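Local coordinates for chemosensory protein (Mamestra brassicae, PDB 1N8V) that binds long-chain alkyl ligands such as bromo-dodecanol in an internal hydrophobic cavity, probably carrying chemical signals in moth chemoreception, at residues 28-33 against 86-91. Residues are numbered along the deposited sequence; the frame is centred on the assembly and turned at random.
Sequences NCVMER and AKYDPT. With BDD (bromo-dodecanol), chain E.
Tyr88 reaches across to the last turn of helix 20-30 and donates a hydrogen bond to the carbonyl of Val30, OH to O 2.6 Å. The oxygen lies in the plane of the ring, at its edge, and the hydroxyl meets it on a lone pair, with a C=O...OH angle of 142°. Val30 CG1 sits out of the ring plane, over the rim at Tyr88 CE2, 3.4 Å away. The hydroxyl is also an acceptor: one water donates to it and to Glu32 OE2. Lys87 NZ also donates to Glu32 OE2, 3.0 Å away, in a salt bridge, arriving 42° out of the carboxylate plane. Lys87 runs extended until its last torsion bends (chi4 70°), turning NZ toward the acid; its other partner here is a water that accepts from NZ and donates to Met31 O. The aliphatic part of Lys87 runs antiparallel alongside Met31, Lys87 CD 3.9 Å from Met31 CE. Glu32 occupies a Schellman motif, with Glu32 N bonded to Cys29 O and Arg33 N to Asn28 O. The contact borders the ligand pockets: Asp89 OD2 accepts from the bromo-dodecanol hydroxyl and from Trp94 N, and Val30 touches another bound bromo-dodecanol. It thus joins the C-terminal ends of helices 20-30 and 78-88, while helix 38-53 packs on both Val30 and Tyr88 through Leu47.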
loop_
_atom_site.group_PDB
_atom_site.type_symbol
_atom_site.label_atom_id
_atom_site.label_comp_id
_atom_site.label_asym_id
_atom_site.label_seq_id
_atom_site.Cartn_x
_atom_site.Cartn_y
_atom_site.Cartn_z
ATOM N N ASN A 28 8.478 -3.314 5.457
ATOM C CA ASN A 28 9.544 -4.309 5.296
ATOM C C ASN A 28 9.024 -5.636 4.758
ATOM O O ASN A 28 9.696 -6.312 3.974
ATOM C CB ASN A 28 10.306 -4.498 6.611
ATOM C CG ASN A 28 11.129 -3.272 7.017
ATOM O OD1 ASN A 28 11.473 -3.093 8.219
ATOM N ND2 ASN A 28 11.440 -2.436 6.068
ATOM N N CYS A 29 7.805 -5.999 5.154
ATOM C CA CYS A 29 7.195 -7.222 4.632
ATOM C C CYS A 29 6.963 -7.108 3.114
ATOM O O CYS A 29 7.356 -7.980 2.320
ATOM C CB CYS A 29 5.862 -7.484 5.333
ATOM S SG CYS A 29 4.665 -8.575 4.484
ATOM N N VAL A 30 6.304 -6.034 2.697
ATOM C CA VAL A 30 5.968 -5.862 1.282
ATOM C C VAL A 30 7.215 -5.648 0.436
ATOM O O VAL A 30 7.244 -6.026 -0.729
ATOM C CB VAL A 30 4.926 -4.719 1.121
ATOM C CG1 VAL A 30 4.695 -4.356 -0.304
ATOM C CG2 VAL A 30 3.622 -5.115 1.757
ATOM N N MET A 31 8.269 -5.077 1.026
ATOM C CA MET A 31 9.536 -4.902 0.309
ATOM C C MET A 31 10.386 -6.195 0.315
ATOM O O MET A 31 11.494 -6.209 -0.206
ATOM C CB MET A 31 10.359 -3.759 0.915
ATOM C CG MET A 31 9.811 -2.396 0.609
ATOM S SD MET A 31 9.661 -1.950 -1.139
ATOM C CE MET A 31 11.416 -2.047 -1.615
ATOM N N GLU A 32 9.857 -7.279 0.887
ATOM C CA GLU A 32 10.530 -8.584 0.909
ATOM C C GLU A 32 11.891 -8.571 1.627
ATOM O O GLU A 32 12.864 -9.200 1.180
ATOM C CB GLU A 32 10.613 -9.156 -0.518
ATOM C CG GLU A 32 9.250 -9.272 -1.230
ATOM C CD GLU A 32 9.271 -10.109 -2.512
ATOM O OE1 GLU A 32 9.594 -11.326 -2.417
ATOM O OE2 GLU A 32 8.944 -9.581 -3.603
ATOM N N ARG A 33 11.929 -7.863 2.751
ATOM C CA ARG A 33 13.134 -7.794 3.585
ATOM C C ARG A 33 12.843 -7.968 5.083
ATOM O O ARG A 33 13.749 -7.832 5.905
ATOM C CB ARG A 33 13.887 -6.490 3.340
ATOM C CG ARG A 33 13.125 -5.240 3.668
ATOM C CD ARG A 33 13.985 -3.969 3.592
ATOM N NE ARG A 33 13.213 -2.765 3.879
ATOM C CZ ARG A 33 13.032 -1.732 3.055
ATOM N NH1 ARG A 33 12.313 -0.705 3.470
ATOM N NH2 ARG A 33 13.555 -1.699 1.837
ATOM N N ALA A 86 8.858 2.156 -7.070
ATOM C CA ALA A 86 9.908 1.621 -7.927
ATOM C C ALA A 86 9.872 0.092 -8.026
ATOM O O ALA A 86 10.124 -0.463 -9.101
ATOM C CB ALA A 86 11.300 2.094 -7.488
ATOM N N LYS A 87 9.589 -0.589 -6.918
ATOM C CA LYS A 87 9.571 -2.041 -6.928
ATOM C C LYS A 87 8.322 -2.599 -7.608
ATOM O O LYS A 87 8.399 -3.499 -8.454
ATOM C CB LYS A 87 9.681 -2.592 -5.493
ATOM C CG LYS A 87 9.515 -4.124 -5.408
ATOM C CD LYS A 87 9.812 -4.638 -4.008
ATOM C CE LYS A 87 9.392 -6.096 -3.839
ATOM N NZ LYS A 87 10.261 -7.021 -4.604
ATOM N N TYR A 88 7.156 -2.097 -7.204
ATOM C CA TYR A 88 5.879 -2.644 -7.691
ATOM C C TYR A 88 5.322 -1.992 -8.962
ATOM O O TYR A 88 4.477 -2.574 -9.629
ATOM C CB TYR A 88 4.838 -2.582 -6.558
ATOM C CG TYR A 88 5.061 -3.676 -5.522
ATOM C CD1 TYR A 88 4.526 -4.934 -5.701
ATOM C CD2 TYR A 88 5.813 -3.446 -4.378
ATOM C CE1 TYR A 88 4.736 -5.941 -4.777
ATOM C CE2 TYR A 88 6.035 -4.435 -3.454
ATOM C CZ TYR A 88 5.480 -5.685 -3.650
ATOM O OH TYR A 88 5.669 -6.711 -2.729
ATOM N N ASP A 89 5.775 -0.789 -9.291
ATOM C CA ASP A 89 5.288 -0.086 -10.491
ATOM C C ASP A 89 6.483 0.482 -11.258
ATOM O O ASP A 89 6.561 1.681 -11.470
ATOM C CB ASP A 89 4.320 1.012 -10.047
ATOM C CG ASP A 89 3.515 1.624 -11.172
ATOM O OD1 ASP A 89 3.525 1.121 -12.335
ATOM O OD2 ASP A 89 2.836 2.664 -10.941
ATOM N N PRO A 90 7.401 -0.385 -11.698
ATOM C CA PRO A 90 8.648 0.073 -12.328
ATOM C C PRO A 90 8.446 0.847 -13.618
ATOM O O PRO A 90 9.342 1.627 -13.964
ATOM C CB PRO A 90 9.409 -1.248 -12.584
ATOM C CG PRO A 90 8.360 -2.247 -12.670
ATOM C CD PRO A 90 7.376 -1.855 -11.588
ATOM N N THR A 91 7.338 0.665 -14.323
ATOM C CA THR A 91 7.125 1.455 -15.539
ATOM C C THR A 91 6.328 2.726 -15.235
ATOM O O THR A 91 5.990 3.491 -16.161
ATOM C CB THR A 91 6.413 0.650 -16.651
ATOM O OG1 THR A 91 5.081 0.338 -16.258
ATOM C CG2 THR A 91 7.121 -0.681 -16.921
HETATM O O1 BDD E . 2.803 3.597 -8.336
HETATM C C1 BDD E . 1.875 2.898 -7.504
HETATM C C2 BDD E . 2.590 2.290 -6.291
HETATM C C3 BDD E . 1.562 1.766 -5.291
HETATM C C4 BDD E . 2.181 1.236 -3.995
HETATM C C5 BDD E . 1.277 1.557 -2.799
HETATM C C6 BDD E . 0.944 0.346 -1.946
HETATM C C7 BDD E . 0.041 0.704 -0.761
HETATM C C8 BDD E . -1.173 -0.194 -0.678
HETATM C C9 BDD E . -1.891 -0.069 0.659
HETATM C C10 BDD E . -3.120 -0.979 0.727
HETATM C C11 BDD E . -4.235 -0.504 1.663
HETATM C C12 BDD E . -5.658 -1.049 1.315
HETATM BR BR BDD E . -6.422 -1.293 2.717
HETATM O O HOH W 1 12.642 -6.581 -2.870
HETATM O O HOH W 2 6.366 -8.924 -4.264
#